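Local atomic coordinates of putative citrate lyase, alfa subunit (Streptococcus mutans, PDB entry 2HJ0), a protein that belongs to the citrate lyase alpha-subunit (CitF) family and has an alpha/beta fold with two largely parallel, Rossmann-like sheets. Residues H70-E75 against L190-I195; G76-N81 against I234-G239; P99-N104 against T122-R127; L326-F331 against Y347-N352. One frame throughout, in Å; residues are numbered along the deposited sequence.

Contact 1: H70-E75 against L190-I195; sequences HHHFRE and LGYAMI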
# COMPACT_ATOMS: atom_id res chain seq x y z
N HIS A 70 -10.74 10.84 -9.67
CA HIS A 70 -10.92 11.24 -8.29
C HIS A 70 -11.29 12.72 -8.25
O HIS A 70 -11.14 13.42 -9.25
CB HIS A 70 -9.67 10.98 -7.47
CG HIS A 70 -8.53 11.89 -7.79
ND1 HIS A 70 -7.42 11.47 -8.49
CD2 HIS A 70 -8.36 13.21 -7.55
CE1 HIS A 70 -6.62 12.50 -8.68
NE2 HIS A 70 -7.16 13.57 -8.12
N HIS A 71 -11.78 13.21 -7.11
CA HIS A 71 -12.16 14.62 -7.00
C HIS A 71 -11.35 15.45 -6.01
O HIS A 71 -11.86 16.43 -5.43
CB HIS A 71 -13.65 14.72 -6.63
CG HIS A 71 -13.97 14.22 -5.26
ND1 HIS A 71 -13.91 12.89 -4.93
CD2 HIS A 71 -14.33 14.88 -4.13
CE1 HIS A 71 -14.20 12.74 -3.65
NE2 HIS A 71 -14.46 13.93 -3.14
N HIS A 72 -10.08 15.10 -5.81
CA HIS A 72 -9.27 15.85 -4.86
C HIS A 72 -9.00 17.29 -5.27
O HIS A 72 -8.67 18.13 -4.44
CB HIS A 72 -7.96 15.12 -4.56
CG HIS A 72 -8.10 14.01 -3.57
ND1 HIS A 72 -7.89 12.69 -3.90
CD2 HIS A 72 -8.41 14.03 -2.26
CE1 HIS A 72 -8.07 11.94 -2.82
NE2 HIS A 72 -8.38 12.73 -1.81
N PHE A 73 -9.14 17.58 -6.56
CA PHE A 73 -8.92 18.94 -7.06
C PHE A 73 -10.23 19.75 -7.03
O PHE A 73 -10.26 20.95 -7.34
CB PHE A 73 -8.38 18.92 -8.48
CG PHE A 73 -6.97 18.45 -8.56
CD1 PHE A 73 -6.63 17.34 -9.32
CD2 PHE A 73 -5.97 19.13 -7.87
CE1 PHE A 73 -5.32 16.91 -9.38
CE2 PHE A 73 -4.65 18.71 -7.92
CZ PHE A 73 -4.32 17.60 -8.67
N ARG A 74 -11.30 19.06 -6.65
CA ARG A 74 -12.62 19.66 -6.57
C ARG A 74 -12.98 20.52 -7.77
O ARG A 74 -12.81 20.08 -8.90
CB ARG A 74 -12.71 20.46 -5.28
CG ARG A 74 -12.53 19.57 -4.10
CD ARG A 74 -13.16 20.16 -2.88
NE ARG A 74 -12.16 20.84 -2.09
CZ ARG A 74 -12.43 21.58 -1.02
NH1 ARG A 74 -11.44 22.17 -0.35
NH2 ARG A 74 -13.70 21.72 -0.65
N GLU A 75 -13.47 21.74 -7.53
CA GLU A 75 -13.88 22.63 -8.62
C GLU A 75 -12.75 23.08 -9.51
O GLU A 75 -12.97 23.76 -10.51
CB GLU A 75 -14.59 23.86 -8.06
CG GLU A 75 -15.90 23.58 -7.33
CD GLU A 75 -16.99 22.96 -8.22
OE1 GLU A 75 -16.93 23.13 -9.46
OE2 GLU A 75 -17.90 22.33 -7.66
N LEU A 190 -4.44 11.88 -1.26
CA LEU A 190 -4.95 11.23 -2.47
C LEU A 190 -5.70 9.96 -2.11
O LEU A 190 -5.71 9.00 -2.87
CB LEU A 190 -3.79 10.88 -3.40
CG LEU A 190 -3.19 12.06 -4.15
CD1 LEU A 190 -2.04 11.56 -5.00
CD2 LEU A 190 -4.26 12.72 -5.02
N GLY A 191 -6.35 9.99 -0.94
CA GLY A 191 -7.09 8.84 -0.45
C GLY A 191 -8.14 8.23 -1.36
O GLY A 191 -8.32 7.01 -1.35
N TYR A 192 -8.85 9.03 -2.14
CA TYR A 192 -9.85 8.44 -3.00
C TYR A 192 -9.16 7.83 -4.22
O TYR A 192 -9.54 6.75 -4.66
CB TYR A 192 -10.90 9.48 -3.42
CG TYR A 192 -11.64 10.11 -2.25
CD1 TYR A 192 -12.25 9.31 -1.28
CD2 TYR A 192 -11.66 11.50 -2.08
CE1 TYR A 192 -12.86 9.89 -0.15
CE2 TYR A 192 -12.26 12.09 -0.96
CZ TYR A 192 -12.85 11.28 0.01
OH TYR A 192 -13.41 11.85 1.14
N ALA A 193 -8.12 8.47 -4.74
CA ALA A 193 -7.43 7.92 -5.91
C ALA A 193 -6.60 6.68 -5.59
O ALA A 193 -6.44 5.80 -6.43
CB ALA A 193 -6.54 8.98 -6.53
N MSE A 194 -6.07 6.61 -4.37
CA MSE A 194 -5.24 5.47 -3.98
C MSE A 194 -5.93 4.13 -4.10
O MSE A 194 -5.28 3.12 -4.38
CB MSE A 194 -4.72 5.64 -2.54
CG MSE A 194 -3.54 6.59 -2.44
SE MSE A 194 -3.23 7.24 -0.63
CE MSE A 194 -1.77 6.07 -0.11
N ILE A 195 -7.24 4.10 -3.89
CA ILE A 195 -7.94 2.85 -4.00
C ILE A 195 -8.12 2.48 -5.47
O ILE A 195 -8.03 1.33 -5.83
CB ILE A 195 -9.29 2.92 -3.30
CG1 ILE A 195 -10.06 1.63 -3.52
CG2 ILE A 195 -10.08 4.10 -3.82
CD1 ILE A 195 -11.35 1.60 -2.76
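His-72, which packs on Tyr-192 and the first turn of the helix that starts at Gly-191, has its NE2 hydrogen-bonded to the backbone oxygen of Val-328, and with its ring tied there the His-72 side chain crosses that of Tyr-192 at a slant. The backbone nitrogens of Tyr-192 and Ala-193 come to the edge of the imidazole, near its plane, while Leu-190 N sits over one face, 3.9 Å above the plane and offset toward the rim.

Tyr-192 stands between two histidines, one on each side of its ring plane. The His-72 ring is tilted 19° from it with the centroids 5.0 Å apart, and His-71 makes the same angle from the opposite side at a centroid distance of 4.8 Å. Both pairs are nearly parallel but slid apart, so overlap is slight. His-71 reaches its place with CG tucked between the backbone N and the carbonyl carbon (chi1 67°); its ND1 is held by Ser-100 OG. At the far end of the tyrosine, OH bonds to Gln-329 OE1.

On the apolar side, Leu-190 CD2 lies loosely over one face of the His-70 ring and is 3.8 Å from His-72 ND1. Ala-193 CB packs 3.8 Å from His-70 CB. A type I turn from His-71 to Arg-74 folds the loop, closed by Arg-74 N bonding to His-71 O (3.0 Å). His-71 comes within about 3 Å, nearest atoms, of a bound citric acid, so the aromatic cluster of His-71, His-72 and Tyr-192 probably sits beside a pocket.

Contact 2: G76-N81 against I234-G239; sequences GDYVMN and IGDPEG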
# COMPACT_ATOMS: atom_id res chain seq x y z
N GLY A 76 -11.53 22.71 -9.13
CA GLY A 76 -10.39 23.10 -9.94
C GLY A 76 -9.94 21.97 -10.84
O GLY A 76 -8.95 22.12 -11.55
N ASP A 77 -10.66 20.85 -10.84
CA ASP A 77 -10.26 19.70 -11.67
C ASP A 77 -10.26 19.94 -13.18
O ASP A 77 -11.16 20.58 -13.72
CB ASP A 77 -11.12 18.47 -11.40
CG ASP A 77 -10.74 17.32 -12.32
OD1 ASP A 77 -9.66 16.75 -12.13
OD2 ASP A 77 -11.52 17.01 -13.25
N TYR A 78 -9.26 19.38 -13.85
CA TYR A 78 -9.15 19.48 -15.29
C TYR A 78 -9.09 18.10 -15.94
O TYR A 78 -9.45 17.95 -17.10
CB TYR A 78 -7.89 20.25 -15.68
CG TYR A 78 -7.93 21.74 -15.46
CD1 TYR A 78 -6.77 22.50 -15.61
CD2 TYR A 78 -9.10 22.40 -15.10
CE1 TYR A 78 -6.77 23.87 -15.42
CE2 TYR A 78 -9.11 23.79 -14.90
CZ TYR A 78 -7.93 24.52 -15.06
OH TYR A 78 -7.89 25.88 -14.85
N VAL A 79 -8.63 17.11 -15.19
CA VAL A 79 -8.48 15.74 -15.67
C VAL A 79 -9.76 15.11 -16.20
O VAL A 79 -9.75 14.57 -17.29
CB VAL A 79 -7.89 14.84 -14.57
CG1 VAL A 79 -7.70 13.43 -15.09
CG2 VAL A 79 -6.58 15.41 -14.09
N MSE A 80 -10.85 15.18 -15.44
CA MSE A 80 -12.12 14.61 -15.87
C MSE A 80 -12.54 15.10 -17.26
O MSE A 80 -12.63 14.30 -18.19
CB MSE A 80 -13.24 14.95 -14.87
CG MSE A 80 -13.75 13.79 -14.00
SE MSE A 80 -15.42 12.89 -14.58
CE MSE A 80 -16.74 13.94 -13.59
N ASN A 81 -12.78 16.40 -17.38
CA ASN A 81 -13.22 16.99 -18.65
C ASN A 81 -12.22 16.73 -19.75
O ASN A 81 -12.58 16.62 -20.93
CB ASN A 81 -13.41 18.51 -18.53
CG ASN A 81 -14.42 18.89 -17.47
OD1 ASN A 81 -15.39 18.17 -17.22
ND2 ASN A 81 -14.22 20.04 -16.86
N ILE A 234 -3.23 20.31 -14.66
CA ILE A 234 -4.23 19.31 -14.32
C ILE A 234 -5.32 19.94 -13.49
O ILE A 234 -6.42 19.41 -13.39
CB ILE A 234 -3.62 18.17 -13.54
CG1 ILE A 234 -3.02 18.70 -12.24
CG2 ILE A 234 -2.54 17.50 -14.37
CD1 ILE A 234 -2.32 17.65 -11.44
N GLY A 235 -5.02 21.08 -12.90
CA GLY A 235 -6.00 21.76 -12.09
C GLY A 235 -5.83 23.27 -12.13
O GLY A 235 -4.78 23.77 -12.51
N ASP A 236 -6.88 23.98 -11.73
CA ASP A 236 -6.85 25.44 -11.73
C ASP A 236 -5.84 25.94 -10.69
O ASP A 236 -5.88 25.54 -9.53
CB ASP A 236 -8.23 25.99 -11.40
CG ASP A 236 -8.41 27.42 -11.86
OD1 ASP A 236 -7.60 28.28 -11.44
OD2 ASP A 236 -9.37 27.68 -12.63
N PRO A 237 -4.92 26.83 -11.11
CA PRO A 237 -3.89 27.40 -10.25
C PRO A 237 -4.34 27.74 -8.83
O PRO A 237 -4.09 26.98 -7.90
CB PRO A 237 -3.45 28.63 -11.03
CG PRO A 237 -3.56 28.17 -12.45
CD PRO A 237 -4.89 27.45 -12.45
N GLU A 238 -4.98 28.89 -8.68
CA GLU A 238 -5.45 29.31 -7.36
C GLU A 238 -6.58 28.44 -6.83
O GLU A 238 -7.02 28.60 -5.69
CB GLU A 238 -5.89 30.79 -7.38
CG GLU A 238 -5.93 31.42 -8.77
CD GLU A 238 -6.96 30.76 -9.66
OE1 GLU A 238 -7.08 31.18 -10.83
OE2 GLU A 238 -7.65 29.83 -9.20
N GLY A 239 -7.04 27.50 -7.65
CA GLY A 239 -8.12 26.61 -7.24
C GLY A 239 -7.75 25.71 -6.07
O GLY A 239 -8.57 24.89 -5.64
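The ring of Tyr-78 lies flat over the backbone of Gly-235 and Asp-236. Gly-235 CA makes a CH-pi contact 4.0 Å from the ring centroid and 22° off the ring normal, and Gly-235 C and Asp-236 N sit over the same face, nearer its rim. Tyr-78 CG stands opposite the carbonyl carbon (chi1 -74°), which carries the ring along the other chain as far as Asp-236. There the two side chains meet obliquely, ring and carboxylate planes 53° apart, joined by a weak hydrogen bond of 3.2 Å from Tyr-78 OH to Asp-236 OD2.

Beneath the ring the backbones are bridged at Asp-77 and Gly-235. The firm bond is Asp-236 N to Gly-76 O, 2.8 Å; that from Tyr-78 N to Ile-234 O is weak and doubtful. Val-79 and Ile-234 run side by side in the same direction, Val-79 CG2 4.1 Å from Ile-234 CB.

Asp-77 points away from the 234-239 segment. Its OD2 accepts from Met-80 N at 2.9 Å on the syn lone pair and also bonds His-106 NE2. The whole is a single backbone bridge leading into an Asx motif at the start of helix 79-89.

Contact 3: P99-N104 against T122-R127; sequences PSSIAN and TSSGLR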
# COMPACT_ATOMS: atom_id res chain seq x y z
N PRO A 99 -16.37 8.14 -11.09
CA PRO A 99 -15.58 9.15 -10.37
C PRO A 99 -15.88 9.11 -8.87
O PRO A 99 -17.02 8.83 -8.47
CB PRO A 99 -16.04 10.46 -11.00
CG PRO A 99 -17.49 10.18 -11.30
CD PRO A 99 -17.45 8.78 -11.87
N SER A 100 -14.88 9.36 -8.03
CA SER A 100 -15.10 9.38 -6.59
C SER A 100 -16.18 10.41 -6.25
O SER A 100 -16.91 10.24 -5.28
CB SER A 100 -13.80 9.69 -5.86
OG SER A 100 -13.22 10.90 -6.30
N SER A 101 -16.30 11.47 -7.05
CA SER A 101 -17.35 12.46 -6.86
C SER A 101 -17.35 13.45 -8.02
O SER A 101 -16.36 13.56 -8.72
CB SER A 101 -17.22 13.20 -5.53
OG SER A 101 -18.45 13.81 -5.15
N ILE A 102 -18.46 14.15 -8.23
CA ILE A 102 -18.59 15.08 -9.35
C ILE A 102 -18.82 16.53 -8.92
O ILE A 102 -19.71 16.81 -8.12
CB ILE A 102 -19.75 14.60 -10.30
CG1 ILE A 102 -19.35 13.29 -10.99
CG2 ILE A 102 -20.05 15.64 -11.36
CD1 ILE A 102 -20.48 12.60 -11.70
N ALA A 103 -18.03 17.45 -9.46
CA ALA A 103 -18.18 18.87 -9.11
C ALA A 103 -18.89 19.65 -10.23
O ALA A 103 -19.23 19.08 -11.26
CB ALA A 103 -16.80 19.48 -8.82
N ASN A 104 -19.11 20.95 -10.02
CA ASN A 104 -19.78 21.80 -11.01
C ASN A 104 -18.93 22.06 -12.25
O ASN A 104 -19.45 22.23 -13.36
CB ASN A 104 -20.20 23.15 -10.43
CG ASN A 104 -21.29 23.05 -9.38
OD1 ASN A 104 -22.36 22.45 -9.60
ND2 ASN A 104 -21.04 23.64 -8.22
N THR A 122 -21.49 6.63 -11.37
CA THR A 122 -21.53 6.27 -9.95
C THR A 122 -20.57 7.18 -9.19
O THR A 122 -19.45 7.44 -9.66
CB THR A 122 -21.15 4.78 -9.70
OG1 THR A 122 -21.25 4.51 -8.29
CG2 THR A 122 -19.74 4.47 -10.19
N SER A 123 -21.03 7.72 -8.06
CA SER A 123 -20.18 8.59 -7.24
C SER A 123 -20.85 9.05 -5.97
O SER A 123 -21.94 8.60 -5.61
CB SER A 123 -19.69 9.81 -8.03
OG SER A 123 -20.70 10.78 -8.19
N SER A 124 -20.17 9.95 -5.27
CA SER A 124 -20.67 10.48 -4.02
C SER A 124 -21.74 11.53 -4.30
O SER A 124 -22.83 11.50 -3.74
CB SER A 124 -19.52 11.09 -3.21
OG SER A 124 -19.99 11.81 -2.08
N GLY A 125 -21.42 12.46 -5.20
CA GLY A 125 -22.37 13.50 -5.52
C GLY A 125 -22.31 13.97 -6.95
O GLY A 125 -21.47 13.54 -7.74
N LEU A 126 -23.21 14.88 -7.30
CA LEU A 126 -23.22 15.38 -8.66
C LEU A 126 -23.18 16.90 -8.64
O LEU A 126 -22.83 17.53 -9.64
CB LEU A 126 -24.48 14.87 -9.38
CG LEU A 126 -24.70 13.35 -9.35
CD1 LEU A 126 -26.08 13.03 -9.86
CD2 LEU A 126 -23.63 12.65 -10.18
N ARG A 127 -23.51 17.48 -7.48
CA ARG A 127 -23.54 18.93 -7.28
C ARG A 127 -24.61 19.60 -8.13
O ARG A 127 -25.39 18.93 -8.80
CB ARG A 127 -22.18 19.59 -7.55
CG ARG A 127 -21.05 19.21 -6.59
CD ARG A 127 -21.44 19.38 -5.11
NE ARG A 127 -20.46 18.77 -4.19
CZ ARG A 127 -20.67 18.57 -2.89
NH1 ARG A 127 -19.73 18.02 -2.14
NH2 ARG A 127 -21.83 18.92 -2.34
O HOH W 1 -18.93 17.09 -5.48
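Ile-102 lies side by side with Leu-126, both pointing the same way, and its CD1 meets Leu-126 CD2 at 3.5 Å. Above this apolar pair the two chains are laced together through their backbones. Ile-102 N gives a hydrogen bond of 3.1 Å to Gly-125 O, and Ser-124 N one of 3.3 Å to Ser-100 O. In each the donor stands well above the carbonyl plane, by 45° and 44°, off the lone pairs.

Ser-101 adds a side-chain link. Its hydroxyl, swung away from its own backbone N (chi1 -160°), accepts a weak bond from Gly-125 N (3.3 Å). A water in weak contact with Ser-101 OG donates to Ile-102 O at 2.8 Å and accepts from Arg-127 NE at 2.6 Å. The aliphatic start of Arg-127 rests on the other chain, CG 3.8 Å from Ala-103 CA, and its side chain comes within about 3 Å, nearest atoms, of a bound citric acid. Asn-104 crosses Arg-127 at about a right angle, while its amide bonds to Lys-129 N and Asp-128.

The two segments continue from the C-terminal ends of the adjacent parallel strands 95-99 and 118-123, linked by a beta-alpha-beta crossover through helix 109-114; helix 127-135 packs on the apolar pair, through Val-130 on Ile-102 and Ile-134 on Leu-126.

Contact 4: L326-F331 against Y347-N352; sequences LDVQDF and YEIDAN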
# COMPACT_ATOMS: atom_id res chain seq x y z
N LEU A 326 -5.46 11.68 10.82
CA LEU A 326 -5.59 10.81 9.65
C LEU A 326 -6.35 11.59 8.58
O LEU A 326 -7.44 12.10 8.84
CB LEU A 326 -6.33 9.52 10.01
CG LEU A 326 -5.76 8.80 11.24
CD1 LEU A 326 -6.55 7.53 11.49
CD2 LEU A 326 -4.30 8.49 11.02
N ASP A 327 -5.76 11.67 7.39
CA ASP A 327 -6.31 12.48 6.30
C ASP A 327 -6.68 11.71 5.03
O ASP A 327 -5.83 11.09 4.40
CB ASP A 327 -5.27 13.56 5.95
CG ASP A 327 -5.81 14.63 5.03
OD1 ASP A 327 -6.70 14.35 4.20
OD2 ASP A 327 -5.31 15.78 5.13
N VAL A 328 -7.95 11.78 4.64
CA VAL A 328 -8.38 11.11 3.43
C VAL A 328 -8.62 12.15 2.34
O VAL A 328 -8.67 11.85 1.15
CB VAL A 328 -9.67 10.31 3.64
CG1 VAL A 328 -10.87 11.24 3.76
CG2 VAL A 328 -9.85 9.33 2.50
N GLN A 329 -8.76 13.40 2.77
CA GLN A 329 -8.96 14.49 1.83
C GLN A 329 -8.76 15.85 2.51
O GLN A 329 -9.22 16.07 3.63
CB GLN A 329 -10.36 14.41 1.23
CG GLN A 329 -10.80 15.71 0.66
CD GLN A 329 -12.11 15.61 -0.04
OE1 GLN A 329 -13.04 14.93 0.44
NE2 GLN A 329 -12.22 16.28 -1.19
N ASP A 330 -8.07 16.75 1.82
CA ASP A 330 -7.82 18.07 2.36
C ASP A 330 -8.82 19.05 1.80
O ASP A 330 -9.22 18.93 0.64
CB ASP A 330 -6.42 18.52 2.00
CG ASP A 330 -5.37 17.72 2.70
OD1 ASP A 330 -4.52 17.13 2.01
OD2 ASP A 330 -5.41 17.69 3.95
N PHE A 331 -9.21 20.03 2.60
CA PHE A 331 -10.17 21.03 2.18
C PHE A 331 -9.62 22.46 2.04
O PHE A 331 -10.39 23.42 1.92
CB PHE A 331 -11.38 21.00 3.12
CG PHE A 331 -12.39 19.93 2.77
CD1 PHE A 331 -13.57 20.26 2.11
CD2 PHE A 331 -12.16 18.60 3.11
CE1 PHE A 331 -14.50 19.27 1.78
CE2 PHE A 331 -13.09 17.62 2.78
CZ PHE A 331 -14.26 17.95 2.12
N TYR A 347 -0.99 11.85 8.82
CA TYR A 347 -0.87 10.73 7.88
C TYR A 347 -1.95 10.58 6.83
O TYR A 347 -3.14 10.78 7.09
CB TYR A 347 -0.77 9.42 8.66
CG TYR A 347 0.30 8.48 8.16
CD1 TYR A 347 1.65 8.77 8.35
CD2 TYR A 347 -0.04 7.29 7.49
CE1 TYR A 347 2.64 7.90 7.90
CE2 TYR A 347 0.96 6.41 7.03
CZ TYR A 347 2.30 6.72 7.24
OH TYR A 347 3.28 5.86 6.80
N GLU A 348 -1.53 10.20 5.63
CA GLU A 348 -2.44 10.01 4.51
C GLU A 348 -3.02 8.59 4.50
O GLU A 348 -2.30 7.61 4.72
CB GLU A 348 -1.68 10.28 3.21
CG GLU A 348 -2.44 10.02 1.93
CD GLU A 348 -1.56 10.20 0.70
OE1 GLU A 348 -1.97 10.94 -0.23
OE2 GLU A 348 -0.46 9.60 0.65
N ILE A 349 -4.32 8.47 4.25
CA ILE A 349 -4.97 7.17 4.23
C ILE A 349 -5.93 7.05 3.04
O ILE A 349 -6.59 8.02 2.66
CB ILE A 349 -5.79 6.91 5.52
CG1 ILE A 349 -6.92 7.94 5.62
CG2 ILE A 349 -4.86 6.97 6.74
CD1 ILE A 349 -7.94 7.67 6.71
N ASP A 350 -6.00 5.85 2.47
CA ASP A 350 -6.89 5.58 1.34
C ASP A 350 -8.32 5.48 1.86
O ASP A 350 -8.56 5.16 3.02
CB ASP A 350 -6.51 4.26 0.66
CG ASP A 350 -6.71 3.05 1.56
OD1 ASP A 350 -7.86 2.60 1.74
OD2 ASP A 350 -5.72 2.53 2.10
N ALA A 351 -9.28 5.76 0.98
CA ALA A 351 -10.69 5.71 1.35
C ALA A 351 -11.13 4.37 1.94
O ALA A 351 -12.08 4.33 2.72
CB ALA A 351 -11.56 6.04 0.13
N ASN A 352 -10.48 3.28 1.56
CA ASN A 352 -10.87 1.99 2.10
C ASN A 352 -10.54 1.91 3.57
O ASN A 352 -11.38 1.56 4.39
CB ASN A 352 -10.19 0.84 1.36
CG ASN A 352 -10.76 -0.52 1.77
OD1 ASN A 352 -11.93 -0.83 1.50
ND2 ASN A 352 -9.94 -1.34 2.42
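Ile-349 fits between Leu-326 and Val-328, its CD1 4.1 Å from Leu-326 CB and its CG1 4.1 Å from Val-328 CB. The isoleucine achieves this with CG1 placed between its backbone N and carbonyl carbon (chi1 63°). Further along, Val-328 CG2 approaches Ala-351 CB at 4.4 Å, at the start of helix 351-355, while Leu-326 CD2 touches Tyr-347 CB at 4.3 Å.

Around this apolar row the strands pair in parallel. Tyr-347 O takes the hydrogen bond of Asp-327 N (2.8 Å), and Asp-327 O receives Ile-349 N (3.0 Å); the same oxygen is also gripped by Ser-189 OG, giving it two donors.

The polar ends turn to partners elsewhere in the fold. Glu-348 spans Ser-219 OG and Leu-190 N, and Asp-350 caps the following helix through Met-353 N. Tyr-347 OH reaches Ile-218 N of the second subunit, whose Pro-214 packs on Leu-326.

Edge strand 346-348 is thus held by more than its pairing. Val-328 and Ala-351 pack on Tyr-192 of helix 191-199, Glu-348 ties in the residue before that helix, and Tyr-347 with Leu-326 makes the link to the partner subunit, joining polar and apolar contacts.

In the fold
Contacts 1, 2 and 3 all involve loops following strands of the sheet that holds 66-69, 95-99, 118-123 and 227-230, contact 1 adding helix 191-199, whereas contact 4 lies at the edge of the second sheet, where 322-327 pairs with 346-348. Contact 1 is the meeting point: its centre is about 12 Å from that of contact 2, 11 Å from contact 3 and 9 Å from contact 4, and it touches all three. Contacts 2 and 4 are about 20 Å apart between centres and do not meet. Along the chain, contact 3 is nested within contacts 1 and 2, which cross; contact 4 follows. Contact 1 thus couples the two sheets, and with contact 3 borders the bound citric acid.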